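Local coordinates for blue (Type 1) copper domain protein (Nitrosopumilus maritimus, PDB 5FC9) that binds copper in an open, mononuclear type 1 site and probably transfers electrons, as a purple member of the cupredoxin family, at residues V40-G51 with K79-V89; D1-G9 with Y19-T30. All blocks are in the same frame, centred on the assembly; numbering follows the deposited sequence.

Interaction 1 (V40-G51 with K79-V89); sequences VPHNIQSIDVNG and KYYCSFHPWRV. With CU (copper (II) ion), chain E.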
loop_
_atom_site.group_PDB
_atom_site.type_symbol
_atom_site.label_atom_id
_atom_site.label_comp_id
_atom_site.label_asym_id
_atom_site.label_seq_id
_atom_site.Cartn_x
_atom_site.Cartn_y
_atom_site.Cartn_z
ATOM N N VAL A 40 12.080 -13.765 -7.642
ATOM C CA VAL A 40 11.388 -14.682 -6.738
ATOM C C VAL A 40 10.413 -15.535 -7.551
ATOM O O VAL A 40 10.061 -15.171 -8.671
ATOM C CB VAL A 40 10.611 -13.943 -5.612
ATOM C CG1 VAL A 40 11.565 -13.083 -4.771
ATOM C CG2 VAL A 40 9.464 -13.116 -6.183
ATOM N N PRO A 41 9.972 -16.676 -6.990
ATOM C CA PRO A 41 8.984 -17.472 -7.733
ATOM C C PRO A 41 7.645 -16.756 -7.903
ATOM O O PRO A 41 7.239 -15.959 -7.045
ATOM C CB PRO A 41 8.812 -18.722 -6.862
ATOM C CG PRO A 41 10.022 -18.778 -6.006
ATOM C CD PRO A 41 10.414 -17.356 -5.761
ATOM N N HIS A 42 6.973 -17.055 -9.012
ATOM C CA HIS A 42 5.634 -16.560 -9.274
ATOM C C HIS A 42 4.816 -17.681 -9.850
ATOM O O HIS A 42 5.361 -18.694 -10.255
ATOM C CB HIS A 42 5.666 -15.389 -10.250
ATOM C CG HIS A 42 6.225 -14.136 -9.657
ATOM N ND1 HIS A 42 5.579 -13.432 -8.666
ATOM C CD2 HIS A 42 7.368 -13.461 -9.915
ATOM C CE1 HIS A 42 6.300 -12.374 -8.334
ATOM N NE2 HIS A 42 7.391 -12.368 -9.080
ATOM N N ASN A 43 3.505 -17.507 -9.885
ATOM C CA ASN A 43 2.698 -18.401 -10.704
ATOM C C ASN A 43 1.604 -17.600 -11.395
ATOM O O ASN A 43 1.423 -16.404 -11.139
ATOM C CB ASN A 43 2.125 -19.565 -9.870
ATOM C CG ASN A 43 1.248 -19.099 -8.730
ATOM O OD1 ASN A 43 0.273 -18.391 -8.939
ATOM N ND2 ASN A 43 1.593 -19.497 -7.517
ATOM N N ILE A 44 0.913 -18.259 -12.320
ATOM C CA ILE A 44 -0.140 -17.639 -13.100
ATOM C C ILE A 44 -1.397 -18.482 -12.929
ATOM O O ILE A 44 -1.422 -19.642 -13.330
ATOM C CB ILE A 44 0.240 -17.539 -14.597
ATOM C CG1 ILE A 44 1.463 -16.623 -14.790
ATOM C CG2 ILE A 44 -0.946 -17.051 -15.422
ATOM C CD1 ILE A 44 1.237 -15.184 -14.374
ATOM N N GLN A 45 -2.432 -17.913 -12.315
ATOM C CA GLN A 45 -3.687 -18.649 -12.113
ATOM C C GLN A 45 -4.880 -17.851 -12.598
ATOM O O GLN A 45 -5.087 -16.713 -12.173
ATOM C CB GLN A 45 -3.897 -18.983 -10.632
ATOM C CG GLN A 45 -2.708 -19.600 -9.942
ATOM C CD GLN A 45 -2.465 -21.010 -10.377
ATOM O OE1 GLN A 45 -3.405 -21.749 -10.649
ATOM N NE2 GLN A 45 -1.197 -21.402 -10.450
ATOM N N SER A 46 -5.699 -18.462 -13.446
ATOM C CA SER A 46 -6.965 -17.850 -13.837
ATOM C C SER A 46 -7.872 -17.746 -12.607
ATOM O O SER A 46 -7.910 -18.659 -11.777
ATOM C CB SER A 46 -7.626 -18.671 -14.952
ATOM O OG SER A 46 -7.540 -20.047 -14.647
ATOM N N ILE A 47 -8.558 -16.610 -12.464
ATOM C CA ILE A 47 -9.411 -16.386 -11.294
ATOM C C ILE A 47 -10.787 -15.889 -11.683
ATOM O O ILE A 47 -10.981 -15.379 -12.792
ATOM C CB ILE A 47 -8.806 -15.356 -10.312
ATOM C CG1 ILE A 47 -8.499 -14.036 -11.032
ATOM C CG2 ILE A 47 -7.594 -15.940 -9.628
ATOM C CD1 ILE A 47 -8.306 -12.836 -10.067
ATOM N N ASP A 48 -11.730 -16.036 -10.750
ATOM C CA ASP A 48 -13.071 -15.460 -10.880
ATOM C C ASP A 48 -13.137 -14.081 -10.234
ATOM O O ASP A 48 -12.129 -13.576 -9.755
ATOM C CB ASP A 48 -14.147 -16.396 -10.276
ATOM C CG ASP A 48 -13.982 -16.642 -8.760
ATOM O OD1 ASP A 48 -13.333 -15.847 -8.045
ATOM O OD2 ASP A 48 -14.536 -17.654 -8.261
ATOM N N VAL A 49 -14.329 -13.488 -10.214
ATOM C CA VAL A 49 -14.519 -12.133 -9.695
ATOM C C VAL A 49 -14.174 -12.017 -8.211
ATOM O O VAL A 49 -13.830 -10.934 -7.724
ATOM C CB VAL A 49 -15.975 -11.649 -9.904
ATOM C CG1 VAL A 49 -16.264 -11.455 -11.385
ATOM C CG2 VAL A 49 -16.954 -12.633 -9.297
ATOM N N ASN A 50 -14.253 -13.130 -7.489
ATOM C CA ASN A 50 -13.948 -13.129 -6.064
ATOM C C ASN A 50 -12.499 -13.469 -5.753
ATOM O O ASN A 50 -12.149 -13.716 -4.602
ATOM C CB ASN A 50 -14.864 -14.107 -5.331
ATOM C CG ASN A 50 -16.308 -13.682 -5.375
ATOM O OD1 ASN A 50 -16.648 -12.582 -4.950
ATOM N ND2 ASN A 50 -17.167 -14.546 -5.892
ATOM N N GLY A 51 -11.659 -13.491 -6.785
ATOM C CA GLY A 51 -10.257 -13.832 -6.608
ATOM C C GLY A 51 -10.030 -15.258 -6.139
ATOM O O GLY A 51 -9.058 -15.547 -5.440
ATOM N N LYS A 79 -9.269 -12.817 -16.428
ATOM C CA LYS A 79 -8.466 -12.319 -15.312
ATOM C C LYS A 79 -7.538 -13.412 -14.797
ATOM O O LYS A 79 -7.888 -14.590 -14.808
ATOM C CB LYS A 79 -9.358 -11.837 -14.161
ATOM C CG LYS A 79 -10.268 -10.675 -14.498
ATOM C CD LYS A 79 -11.122 -10.274 -13.301
ATOM C CE LYS A 79 -12.604 -10.308 -13.643
ATOM N NZ LYS A 79 -13.066 -11.665 -14.048
ATOM N N TYR A 80 -6.363 -13.026 -14.316
ATOM C CA TYR A 80 -5.496 -13.987 -13.656
ATOM C C TYR A 80 -4.685 -13.297 -12.580
ATOM O O TYR A 80 -4.548 -12.074 -12.594
ATOM C CB TYR A 80 -4.555 -14.672 -14.657
ATOM C CG TYR A 80 -3.571 -13.719 -15.279
ATOM C CD1 TYR A 80 -3.895 -13.013 -16.420
ATOM C CD2 TYR A 80 -2.317 -13.517 -14.707
ATOM C CE1 TYR A 80 -2.995 -12.115 -17.001
ATOM C CE2 TYR A 80 -1.416 -12.620 -15.266
ATOM C CZ TYR A 80 -1.755 -11.926 -16.405
ATOM O OH TYR A 80 -0.870 -11.039 -16.974
ATOM N N TYR A 81 -4.134 -14.074 -11.664
ATOM C CA TYR A 81 -3.307 -13.481 -10.626
ATOM C C TYR A 81 -2.151 -14.437 -10.320
ATOM O O TYR A 81 -1.969 -15.440 -11.011
ATOM C CB TYR A 81 -4.206 -13.136 -9.414
ATOM C CG TYR A 81 -4.438 -14.185 -8.340
ATOM C CD1 TYR A 81 -4.710 -13.801 -7.035
ATOM C CD2 TYR A 81 -4.310 -15.551 -8.600
ATOM C CE1 TYR A 81 -4.900 -14.751 -6.026
ATOM C CE2 TYR A 81 -4.485 -16.489 -7.605
ATOM C CZ TYR A 81 -4.784 -16.087 -6.325
ATOM O OH TYR A 81 -4.976 -17.025 -5.333
ATOM N N CYS A 82 -1.382 -14.116 -9.293
ATOM C CA CYS A 82 -0.362 -14.992 -8.736
ATOM C C CYS A 82 -0.770 -15.334 -7.322
ATOM O O CYS A 82 -1.070 -14.433 -6.536
ATOM C CB CYS A 82 1.007 -14.302 -8.737
ATOM S SG CYS A 82 2.299 -15.193 -7.832
ATOM N N SER A 83 -0.784 -16.614 -6.963
ATOM C CA SER A 83 -1.275 -16.949 -5.632
ATOM C C SER A 83 -0.308 -16.488 -4.525
ATOM O O SER A 83 -0.710 -16.334 -3.365
ATOM C CB SER A 83 -1.572 -18.453 -5.518
ATOM O OG SER A 83 -0.390 -19.235 -5.548
ATOM N N PHE A 84 0.956 -16.244 -4.880
ATOM C CA PHE A 84 1.919 -15.739 -3.908
ATOM C C PHE A 84 1.777 -14.234 -3.708
ATOM O O PHE A 84 2.070 -13.704 -2.633
ATOM C CB PHE A 84 3.350 -16.031 -4.347
ATOM C CG PHE A 84 3.609 -17.467 -4.688
ATOM C CD1 PHE A 84 3.001 -18.489 -3.985
ATOM C CD2 PHE A 84 4.482 -17.786 -5.709
ATOM C CE1 PHE A 84 3.254 -19.812 -4.311
ATOM C CE2 PHE A 84 4.745 -19.102 -6.036
ATOM C CZ PHE A 84 4.122 -20.117 -5.336
ATOM N N HIS A 85 1.353 -13.554 -4.762
ATOM C CA HIS A 85 1.168 -12.105 -4.717
ATOM C C HIS A 85 -0.171 -11.754 -5.317
ATOM O O HIS A 85 -0.243 -11.266 -6.435
ATOM C CB HIS A 85 2.301 -11.385 -5.457
ATOM C CG HIS A 85 3.661 -11.924 -5.128
ATOM N ND1 HIS A 85 4.321 -12.823 -5.936
ATOM C CD2 HIS A 85 4.470 -11.714 -4.062
ATOM C CE1 HIS A 85 5.482 -13.140 -5.389
ATOM N NE2 HIS A 85 5.595 -12.481 -4.248
ATOM N N PRO A 86 -1.253 -12.013 -4.571
ATOM C CA PRO A 86 -2.597 -11.937 -5.157
ATOM C C PRO A 86 -3.030 -10.529 -5.560
ATOM O O PRO A 86 -3.987 -10.397 -6.323
ATOM C CB PRO A 86 -3.491 -12.488 -4.040
ATOM C CG PRO A 86 -2.711 -12.369 -2.807
ATOM C CD PRO A 86 -1.274 -12.530 -3.195
ATOM N N TRP A 87 -2.333 -9.502 -5.077
ATOM C CA TRP A 87 -2.606 -8.133 -5.518
ATOM C C TRP A 87 -2.149 -7.899 -6.961
ATOM O O TRP A 87 -2.539 -6.919 -7.599
ATOM C CB TRP A 87 -1.943 -7.104 -4.590
ATOM C CG TRP A 87 -0.455 -7.227 -4.506
ATOM C CD1 TRP A 87 0.480 -6.545 -5.252
ATOM C CD2 TRP A 87 0.275 -8.084 -3.629
ATOM N NE1 TRP A 87 1.746 -6.937 -4.882
ATOM C CE2 TRP A 87 1.648 -7.889 -3.899
ATOM C CE3 TRP A 87 -0.098 -9.000 -2.638
ATOM C CZ2 TRP A 87 2.645 -8.572 -3.196
ATOM C CZ3 TRP A 87 0.893 -9.688 -1.954
ATOM C CH2 TRP A 87 2.252 -9.475 -2.244
ATOM N N ARG A 88 -1.330 -8.809 -7.481
ATOM C CA ARG A 88 -0.868 -8.703 -8.861
ATOM C C ARG A 88 -1.828 -9.421 -9.782
ATOM O O ARG A 88 -1.726 -10.640 -9.969
ATOM C CB ARG A 88 0.538 -9.283 -9.002
ATOM C CG ARG A 88 1.584 -8.537 -8.180
ATOM C CD ARG A 88 1.594 -7.057 -8.529
ATOM N NE ARG A 88 2.835 -6.413 -8.116
ATOM C CZ ARG A 88 3.138 -5.157 -8.427
ATOM N NH1 ARG A 88 2.262 -4.429 -9.102
ATOM N NH2 ARG A 88 4.304 -4.637 -8.065
ATOM N N VAL A 89 -2.766 -8.656 -10.335
ATOM C CA VAL A 89 -3.823 -9.206 -11.180
ATOM C C VAL A 89 -3.757 -8.594 -12.576
ATOM O O VAL A 89 -3.634 -7.370 -12.729
ATOM C CB VAL A 89 -5.215 -8.971 -10.555
ATOM C CG1 VAL A 89 -5.316 -9.682 -9.220
ATOM C CG2 VAL A 89 -5.500 -7.480 -10.368
HETATM CU CU CU E . 3.811 -13.561 -7.789
HETATM O O HOH W 1 2.885 -11.974 -9.078
#

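Interaction 2 (D1-G9 with Y19-T30); sequences DAQIIIPNG and YSPLNLEIPVGT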
loop_
_atom_site.group_PDB
_atom_site.type_symbol
_atom_site.label_atom_id
_atom_site.label_comp_id
_atom_site.label_asym_id
_atom_site.label_seq_id
_atom_site.Cartn_x
_atom_site.Cartn_y
_atom_site.Cartn_z
ATOM N N ASP A 1 5.715 -14.057 -29.352
ATOM C CA ASP A 1 4.705 -13.802 -30.344
ATOM C C ASP A 1 3.490 -13.091 -29.706
ATOM O O ASP A 1 2.886 -12.176 -30.319
ATOM C CB ASP A 1 4.336 -15.089 -31.081
ATOM C CG ASP A 1 4.237 -16.293 -30.185
ATOM O OD1 ASP A 1 5.069 -16.429 -29.283
ATOM O OD2 ASP A 1 3.314 -17.109 -30.396
ATOM N N ALA A 2 3.166 -13.461 -28.465
ATOM C CA ALA A 2 2.186 -12.760 -27.633
ATOM C C ALA A 2 2.625 -13.019 -26.195
ATOM O O ALA A 2 2.344 -14.072 -25.622
ATOM C CB ALA A 2 0.787 -13.270 -27.885
ATOM N N GLN A 3 3.338 -12.055 -25.634
ATOM C CA GLN A 3 4.079 -12.287 -24.408
ATOM C C GLN A 3 3.614 -11.386 -23.289
ATOM O O GLN A 3 3.237 -10.231 -23.526
ATOM C CB GLN A 3 5.580 -12.058 -24.624
ATOM C CG GLN A 3 6.225 -13.002 -25.614
ATOM C CD GLN A 3 7.717 -12.740 -25.718
ATOM O OE1 GLN A 3 8.400 -12.548 -24.702
ATOM N NE2 GLN A 3 8.232 -12.717 -26.938
ATOM N N ILE A 4 3.653 -11.929 -22.079
ATOM C CA ILE A 4 3.488 -11.128 -20.874
ATOM C C ILE A 4 4.721 -11.348 -20.018
ATOM O O ILE A 4 5.089 -12.487 -19.746
ATOM C CB ILE A 4 2.233 -11.515 -20.084
ATOM C CG1 ILE A 4 0.980 -11.300 -20.939
ATOM C CG2 ILE A 4 2.165 -10.713 -18.767
ATOM C CD1 ILE A 4 -0.238 -12.086 -20.495
ATOM N N ILE A 5 5.354 -10.259 -19.585
ATOM C CA ILE A 5 6.528 -10.357 -18.741
ATOM C C ILE A 5 6.171 -10.078 -17.287
ATOM O O ILE A 5 5.454 -9.118 -17.009
ATOM C CB ILE A 5 7.610 -9.366 -19.170
ATOM C CG1 ILE A 5 8.024 -9.630 -20.623
ATOM C CG2 ILE A 5 8.808 -9.435 -18.217
ATOM C CD1 ILE A 5 9.161 -8.757 -21.090
ATOM N N ILE A 6 6.639 -10.929 -16.382
ATOM C CA ILE A 6 6.596 -10.622 -14.956
ATOM C C ILE A 6 7.926 -9.954 -14.610
ATOM O O ILE A 6 8.970 -10.605 -14.625
ATOM C CB ILE A 6 6.380 -11.881 -14.081
ATOM C CG1 ILE A 6 5.230 -12.740 -14.620
ATOM C CG2 ILE A 6 6.124 -11.481 -12.637
ATOM C CD1 ILE A 6 5.107 -14.081 -13.903
ATOM N N PRO A 7 7.906 -8.638 -14.339
ATOM C CA PRO A 7 9.194 -7.954 -14.230
ATOM C C PRO A 7 9.846 -8.084 -12.865
ATOM O O PRO A 7 9.216 -8.462 -11.868
ATOM C CB PRO A 7 8.825 -6.493 -14.502
ATOM C CG PRO A 7 7.438 -6.370 -13.927
ATOM C CD PRO A 7 6.773 -7.695 -14.293
ATOM N N ASN A 8 11.132 -7.759 -12.828
ATOM C CA ASN A 8 11.805 -7.610 -11.558
ATOM C C ASN A 8 11.049 -6.594 -10.724
ATOM O O ASN A 8 10.684 -5.524 -11.218
ATOM C CB ASN A 8 13.248 -7.165 -11.754
ATOM C CG ASN A 8 13.988 -7.044 -10.440
ATOM O OD1 ASN A 8 14.028 -5.975 -9.840
ATOM N ND2 ASN A 8 14.564 -8.145 -9.983
ATOM N N GLY A 9 10.795 -6.945 -9.471
ATOM C CA GLY A 9 10.069 -6.058 -8.579
ATOM C C GLY A 9 8.575 -6.294 -8.524
ATOM O O GLY A 9 7.854 -5.578 -7.825
ATOM N N TYR A 19 2.454 -6.736 -14.234
ATOM C CA TYR A 19 2.639 -7.502 -15.469
ATOM C C TYR A 19 2.686 -6.591 -16.678
ATOM O O TYR A 19 1.971 -5.601 -16.737
ATOM C CB TYR A 19 1.502 -8.514 -15.653
ATOM C CG TYR A 19 1.272 -9.419 -14.465
ATOM C CD1 TYR A 19 2.332 -10.073 -13.843
ATOM C CD2 TYR A 19 -0.002 -9.608 -13.961
ATOM C CE1 TYR A 19 2.125 -10.893 -12.746
ATOM C CE2 TYR A 19 -0.228 -10.418 -12.861
ATOM C CZ TYR A 19 0.841 -11.063 -12.255
ATOM O OH TYR A 19 0.654 -11.875 -11.161
ATOM N N SER A 20 3.522 -6.948 -17.654
ATOM C CA SER A 20 3.723 -6.125 -18.837
ATOM C C SER A 20 3.481 -6.926 -20.109
ATOM O O SER A 20 4.281 -7.789 -20.443
ATOM C CB SER A 20 5.146 -5.561 -18.845
ATOM O OG SER A 20 5.340 -4.664 -19.920
ATOM N N PRO A 21 2.390 -6.632 -20.830
ATOM C CA PRO A 21 1.377 -5.618 -20.543
ATOM C C PRO A 21 0.367 -6.110 -19.524
ATOM O O PRO A 21 0.184 -7.318 -19.375
ATOM C CB PRO A 21 0.702 -5.413 -21.899
ATOM C CG PRO A 21 0.833 -6.739 -22.558
ATOM C CD PRO A 21 2.195 -7.270 -22.163
ATOM N N LEU A 22 -0.304 -5.183 -18.854
ATOM C CA LEU A 22 -1.266 -5.538 -17.825
ATOM C C LEU A 22 -2.552 -6.101 -18.443
ATOM O O LEU A 22 -3.244 -6.906 -17.824
ATOM C CB LEU A 22 -1.560 -4.316 -16.962
ATOM C CG LEU A 22 -2.306 -4.549 -15.654
ATOM C CD1 LEU A 22 -1.580 -5.567 -14.805
ATOM C CD2 LEU A 22 -2.421 -3.215 -14.936
ATOM N N ASN A 23 -2.868 -5.652 -19.656
ATOM C CA ASN A 23 -3.931 -6.255 -20.454
ATOM C C ASN A 23 -3.352 -6.618 -21.805
ATOM O O ASN A 23 -2.978 -5.734 -22.571
ATOM C CB ASN A 23 -5.129 -5.316 -20.639
ATOM C CG ASN A 23 -6.232 -5.948 -21.490
ATOM O OD1 ASN A 23 -6.480 -7.149 -21.401
ATOM N ND2 ASN A 23 -6.886 -5.139 -22.321
ATOM N N LEU A 24 -3.250 -7.913 -22.075
ATOM C CA LEU A 24 -2.737 -8.385 -23.354
ATOM C C LEU A 24 -3.905 -8.612 -24.298
ATOM O O LEU A 24 -4.759 -9.446 -24.018
ATOM C CB LEU A 24 -1.935 -9.676 -23.171
ATOM C CG LEU A 24 -1.413 -10.290 -24.475
ATOM C CD1 LEU A 24 -0.278 -9.457 -25.027
ATOM C CD2 LEU A 24 -0.992 -11.753 -24.284
ATOM N N GLU A 25 -3.957 -7.845 -25.386
ATOM C CA GLU A 25 -4.994 -8.019 -26.403
ATOM C C GLU A 25 -4.506 -8.939 -27.523
ATOM O O GLU A 25 -3.500 -8.663 -28.171
ATOM C CB GLU A 25 -5.419 -6.662 -26.973
ATOM C CG GLU A 25 -6.110 -5.779 -25.949
ATOM C CD GLU A 25 -6.299 -4.350 -26.418
ATOM O OE1 GLU A 25 -5.320 -3.743 -26.896
ATOM O OE2 GLU A 25 -7.431 -3.832 -26.300
ATOM N N ILE A 26 -5.228 -10.030 -27.739
ATOM C CA ILE A 26 -4.842 -11.028 -28.740
ATOM C C ILE A 26 -6.050 -11.519 -29.523
ATOM O O ILE A 26 -7.163 -11.541 -29.006
ATOM C CB ILE A 26 -4.158 -12.264 -28.104
ATOM C CG1 ILE A 26 -5.030 -12.833 -26.982
ATOM C CG2 ILE A 26 -2.769 -11.919 -27.593
ATOM C CD1 ILE A 26 -4.736 -14.261 -26.636
ATOM N N PRO A 27 -5.828 -11.924 -30.780
ATOM C CA PRO A 27 -6.884 -12.622 -31.515
ATOM C C PRO A 27 -7.041 -14.055 -31.019
ATOM O O PRO A 27 -6.102 -14.631 -30.476
ATOM C CB PRO A 27 -6.390 -12.585 -32.965
ATOM C CG PRO A 27 -4.916 -12.460 -32.858
ATOM C CD PRO A 27 -4.656 -11.638 -31.624
ATOM N N VAL A 28 -8.229 -14.617 -31.208
ATOM C CA VAL A 28 -8.543 -15.968 -30.754
ATOM C C VAL A 28 -7.610 -17.004 -31.389
ATOM O O VAL A 28 -7.208 -16.853 -32.540
ATOM C CB VAL A 28 -10.026 -16.296 -31.062
ATOM C CG1 VAL A 28 -10.322 -16.092 -32.542
ATOM C CG2 VAL A 28 -10.378 -17.691 -30.626
ATOM N N GLY A 29 -7.230 -18.019 -30.616
ATOM C CA GLY A 29 -6.340 -19.067 -31.089
ATOM C C GLY A 29 -4.867 -18.816 -30.813
ATOM O O GLY A 29 -4.024 -19.650 -31.131
ATOM N N THR A 30 -4.562 -17.669 -30.212
ATOM C CA THR A 30 -3.183 -17.258 -29.955
ATOM C C THR A 30 -2.572 -18.022 -28.775
ATOM O O THR A 30 -3.257 -18.322 -27.796
ATOM C CB THR A 30 -3.112 -15.737 -29.685
ATOM O OG1 THR A 30 -3.599 -15.023 -30.828
ATOM C CG2 THR A 30 -1.689 -15.286 -29.390
#

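Interaction 1 (V40-G51 with K79-V89)
I47 lays its CG2 methyl over one face of the Y81 ring, 3.9 Å from the ring centroid, while its CG1 packs on K79 CB. With chi1 at 55°, CG1 is wedged over the backbone toward K79 and CG2 is handed to the ring, so one beta-branched residue serves both neighbours. I44 reaches the other tyrosine, its CD1 3.8 Å from Y80 CE2. Between Y81 on one face and Y80 on the other, strand 45-47 pairs antiparallel with the end of strand 76-81: Q45 N donates to Y81 O at 2.8 Å, Y81 N returns a bond to Q45 O, and I47 N adds one to K79 O.

Nearer the copper, the amide of N43 grips S83 twice. OD1 accepts from S83 N at 2.9 Å, and ND2 donates to S83 OG at 2.8 Å while sitting above the centre of the F84 ring. With an alanine here, S83 N and S83 OG would probably lose these mates and the chain after C82 could shift. The N43 backbone N points almost straight (170°) at C82 SG, 3.3 Å away. That sulfur binds copper at 2.2 Å, joined by H42 ND1, H85 ND1 and a water; D38 holds the far nitrogen of H42. Two imidazoles and a cysteine sulfur are the signature of the cupredoxin type 1 site, here open enough to admit water.

Interaction 2 (D1-G9 with Y19-T30)
S20 O accepts a hydrogen bond from I5 N at 2.8 Å, nearly straight (174°), with the CA of I4 also close to the same oxygen. S20 N answers to I5 O at 3.0 Å. This hydrogen-bonded antiparallel pair is a single bridge. The next residue is P21, which has no N-H to offer and follows a cis peptide bond; its CD instead rests 3.4 Å from Q3 O.

Apolar side chains carry the rest. I4 is shared between two partners: its CD1 meets L24 CD2 at 3.9 Å, while its CG2 touches Y19 CB at 3.9 Å. Having CG1 anti to the carbonyl carbon (chi1 -61°) and CG2 anti to the backbone N turns the two branches to different neighbours, a task suited to isoleucine. I6 runs alongside the Y19 side chain, I6 CG1 4.0 Å from Y19 CD1. At the other end the small A2 fits closely against larger groups, its CB 3.5 Å from T30 CG2 and also touching I26 CG2. The hydroxyl of T30 donates to P27 O across the type II turn 27-30, which fixes its rotation and leaves the methyl for A2; G29 supplies the positive phi of that turn.

Strand 3-6 runs parallel to strand 30-36 at the edge of one sheet, and strand 23-26 runs parallel to strand 89-94 at the edge of the other. I4 and L24 therefore meet where the two sheets face each other, with V32 touching both and W34 and V92 also against I4.

How the interactions relate
Along the chain interaction 2 comes first, both its segments preceding those of interaction 1, and their centres lie about 14 Å apart on opposite sides of the chain's centre. They share the sheet of strands 23-26, 89-94, 76-81 and 45-47: interaction 2 holds one outermost strand, interaction 1 the other. Interaction 2 also brings in strand 3-6 of the second sheet, so it joins the two layers of the cupredoxin sandwich. Y19 links the contacts directly. Its OH lies 2.9 Å from R88 O, probably a hydrogen bond, and packs against C82 CB, placing this tyrosine in the second shell of the copper. Both contacts also touch the second subunit.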